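Local coordinates for protein Non-reducing end beta-L-arabinofuranosidase (Bacteroides thetaiotaomicron, PDB 5MQO) that is a glycoside hydrolase of family GH127, associated with the breakdown of complex plant pectin by a gut bacterium and probably acting as an aceric acidase, at residues A111-A115 with V203-T208. Residues are numbered along the deposited sequence; the frame is centred on the assembly and turned at random.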
ATOM      1  N   ALA A 111      14.285 -11.649  -4.740  1.00 64.75           N
ATOM      2  CA  ALA A 111      15.400 -10.701  -4.873  1.00 63.62           C
ATOM      3  C   ALA A 111      15.369  -9.585  -3.866  1.00 62.71           C
ATOM      4  O   ALA A 111      16.407  -9.050  -3.517  1.00 65.66           O
ATOM      5  CB  ALA A 111      15.407 -10.085  -6.264  1.00 64.60           C
ATOM      6  N   SER A 112      14.173  -9.192  -3.459  1.00 60.99           N
ATOM      7  CA  SER A 112      13.987  -8.052  -2.585  1.00 58.86           C
ATOM      8  C   SER A 112      14.377  -8.400  -1.167  1.00 59.08           C
ATOM      9  O   SER A 112      14.980  -7.592  -0.445  1.00 57.12           O
ATOM     10  CB  SER A 112      12.519  -7.613  -2.652  1.00 58.33           C
ATOM     11  OG  SER A 112      12.197  -7.155  -3.960  1.00 57.58           O
ATOM     12  N   VAL A 113      13.965  -9.605  -0.781  1.00 61.78           N
ATOM     13  CA  VAL A 113      14.353 -10.275   0.457  1.00 62.56           C
ATOM     14  C   VAL A 113      15.854 -10.530   0.513  1.00 63.72           C
ATOM     15  O   VAL A 113      16.496 -10.246   1.516  1.00 64.75           O
ATOM     16  CB  VAL A 113      13.593 -11.614   0.573  1.00 64.84           C
ATOM     17  CG1 VAL A 113      14.208 -12.547   1.616  1.00 67.46           C
ATOM     18  CG2 VAL A 113      12.121 -11.351   0.879  1.00 65.69           C
ATOM     19  N   TYR A 114      16.400 -11.093  -0.562  1.00 64.78           N
ATOM     20  CA  TYR A 114      17.840 -11.289  -0.705  1.00 65.17           C
ATOM     21  C   TYR A 114      18.634 -10.009  -0.492  1.00 65.70           C
ATOM     22  O   TYR A 114      19.658 -10.035   0.171  1.00 72.42           O
ATOM     23  CB  TYR A 114      18.177 -11.891  -2.073  1.00 66.87           C
ATOM     24  CG  TYR A 114      19.649 -12.084  -2.315  1.00 67.82           C
ATOM     25  CD1 TYR A 114      20.306 -13.241  -1.889  1.00 70.03           C
ATOM     26  CD2 TYR A 114      20.392 -11.100  -2.950  1.00 68.03           C
ATOM     27  CE1 TYR A 114      21.670 -13.398  -2.091  1.00 72.39           C
ATOM     28  CE2 TYR A 114      21.746 -11.247  -3.164  1.00 69.89           C
ATOM     29  CZ  TYR A 114      22.386 -12.393  -2.745  1.00 71.94           C
ATOM     30  OH  TYR A 114      23.734 -12.520  -2.994  1.00 72.74           O
ATOM     31  N   ALA A 115      18.171  -8.885  -1.018  1.00 66.06           N
ATOM     32  CA  ALA A 115      18.890  -7.607  -0.836  1.00 66.75           C
ATOM     33  C   ALA A 115      19.171  -7.279   0.639  1.00 66.45           C
ATOM     34  O   ALA A 115      20.190  -6.667   0.978  1.00 66.14           O
ATOM     35  CB  ALA A 115      18.131  -6.467  -1.505  1.00 66.07           C
ATOM     36  N   VAL A 203      14.811  -5.082 -10.274  1.00 60.12           N
ATOM     37  CA  VAL A 203      14.949  -5.408  -8.865  1.00 59.97           C
ATOM     38  C   VAL A 203      16.069  -6.432  -8.644  1.00 59.34           C
ATOM     39  O   VAL A 203      16.842  -6.311  -7.691  1.00 56.12           O
ATOM     40  CB  VAL A 203      13.613  -5.922  -8.297  1.00 60.53           C
ATOM     41  CG1 VAL A 203      13.778  -6.466  -6.884  1.00 62.05           C
ATOM     42  CG2 VAL A 203      12.570  -4.805  -8.315  1.00 61.40           C
ATOM     43  N   HIS A 204      16.156  -7.426  -9.521  1.00 58.81           N
ATOM     44  CA  HIS A 204      17.217  -8.396  -9.395  1.00 62.54           C
ATOM     45  C   HIS A 204      18.594  -7.744  -9.571  1.00 60.66           C
ATOM     46  O   HIS A 204      19.505  -8.009  -8.794  1.00 57.87           O
ATOM     47  CB  HIS A 204      17.056  -9.532 -10.393  1.00 66.58           C
ATOM     48  CG  HIS A 204      18.169 -10.520 -10.331  1.00 67.91           C
ATOM     49  ND1 HIS A 204      19.243 -10.484 -11.196  1.00 70.58           N
ATOM     50  CD2 HIS A 204      18.407 -11.529  -9.466  1.00 68.09           C
ATOM     51  CE1 HIS A 204      20.085 -11.451 -10.878  1.00 71.60           C
ATOM     52  NE2 HIS A 204      19.600 -12.102  -9.834  1.00 71.70           N
ATOM     53  N   HIS A 205      18.720  -6.901 -10.592  1.00 60.76           N
ATOM     54  CA  HIS A 205      19.954  -6.140 -10.872  1.00 61.71           C
ATOM     55  C   HIS A 205      20.405  -5.319  -9.680  1.00 60.60           C
ATOM     56  O   HIS A 205      21.561  -5.339  -9.297  1.00 62.29           O
ATOM     57  CB  HIS A 205      19.728  -5.203 -12.050  1.00 63.27           C
ATOM     58  CG  HIS A 205      20.931  -4.400 -12.436  1.00 68.29           C
ATOM     59  ND1 HIS A 205      22.177  -4.963 -12.624  1.00 70.47           N
ATOM     60  CD2 HIS A 205      21.069  -3.082 -12.719  1.00 69.82           C
ATOM     61  CE1 HIS A 205      23.034  -4.023 -12.986  1.00 70.50           C
ATOM     62  NE2 HIS A 205      22.388  -2.874 -13.054  1.00 70.87           N
ATOM     63  N   ARG A 206      19.460  -4.609  -9.095  1.00 60.37           N
ATOM     64  CA  ARG A 206      19.715  -3.725  -7.980  1.00 58.84           C
ATOM     65  C   ARG A 206      20.141  -4.458  -6.705  1.00 59.49           C
ATOM     66  O   ARG A 206      20.888  -3.904  -5.911  1.00 59.38           O
ATOM     67  CB  ARG A 206      18.480  -2.845  -7.760  1.00 59.46           C
ATOM     68  CG  ARG A 206      18.291  -1.858  -8.921  1.00 60.85           C
ATOM     69  CD  ARG A 206      17.154  -0.868  -8.707  1.00 60.96           C
ATOM     70  NE  ARG A 206      17.045   0.071  -9.829  1.00 60.37           N
ATOM     71  CZ  ARG A 206      15.964   0.790 -10.146  1.00 59.91           C
ATOM     72  NH1 ARG A 206      14.839   0.706  -9.443  1.00 62.72           N
ATOM     73  NH2 ARG A 206      16.000   1.595 -11.194  1.00 59.67           N
ATOM     74  N   ALA A 207      19.684  -5.699  -6.533  1.00 60.11           N
ATOM     75  CA  ALA A 207      19.937  -6.494  -5.338  1.00 59.90           C
ATOM     76  C   ALA A 207      21.215  -7.309  -5.396  1.00 61.32           C
ATOM     77  O   ALA A 207      21.886  -7.428  -4.375  1.00 63.26           O
ATOM     78  CB  ALA A 207      18.767  -7.429  -5.083  1.00 59.57           C
ATOM     79  N   THR A 208      21.507  -7.907  -6.557  1.00 60.82           N
ATOM     80  CA  THR A 208      22.614  -8.849  -6.739  1.00 61.88           C
ATOM     81  C   THR A 208      23.835  -8.256  -7.454  1.00 65.56           C
ATOM     82  O   THR A 208      24.940  -8.793  -7.363  1.00 67.78           O
ATOM     83  CB  THR A 208      22.176 -10.085  -7.569  1.00 63.86           C
ATOM     84  OG1 THR A 208      21.957  -9.740  -8.956  1.00 62.93           O
ATOM     85  CG2 THR A 208      20.904 -10.720  -6.985  1.00 64.99           C
TER
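Alanine-mediated packing of two nearly parallel helices, buried within the helical catalytic domain, brings Ala111 and Ala115 of helix 102-117 against Ala207 near the C-terminal end of helix 192-208. The segment axes pass 8.6 Å apart at 18°, and methyl-sized side chains make that approach possible: Ala207 CB lies 3.8 Å from Ala115 CB and 3.3 Å from the carbonyl oxygen Ala111 O. One turn earlier on helix 192-208, Val203, with CG1 anti to its own N (chi1 171°), brings that methyl to 4.0 Å from Ala111 CB and beside Ser112 OG, a hydroxyl already bonded to Glu108 O and Gln468 NE2. The pairing is consistent with neighbouring helices in one layer of the (alpha/alpha)6 barrel expected for the GH127 catalytic domain; here helix 120-136 adds Met126 against Ala111 and Tyr114. At the end of helix 192-208, Thr208 CG2 meets Tyr114 CE2 obliquely at 3.9 Å, the two side chains crossing at about a right angle. Thr208 OG1 turns back to His204 O (3.0 Å), approaching from above the carbonyl plane, and lies above one face of the His204 ring, displaced toward its rim. A valine here would probably cost both His204 O and Lys210 N their hydroxyl partner.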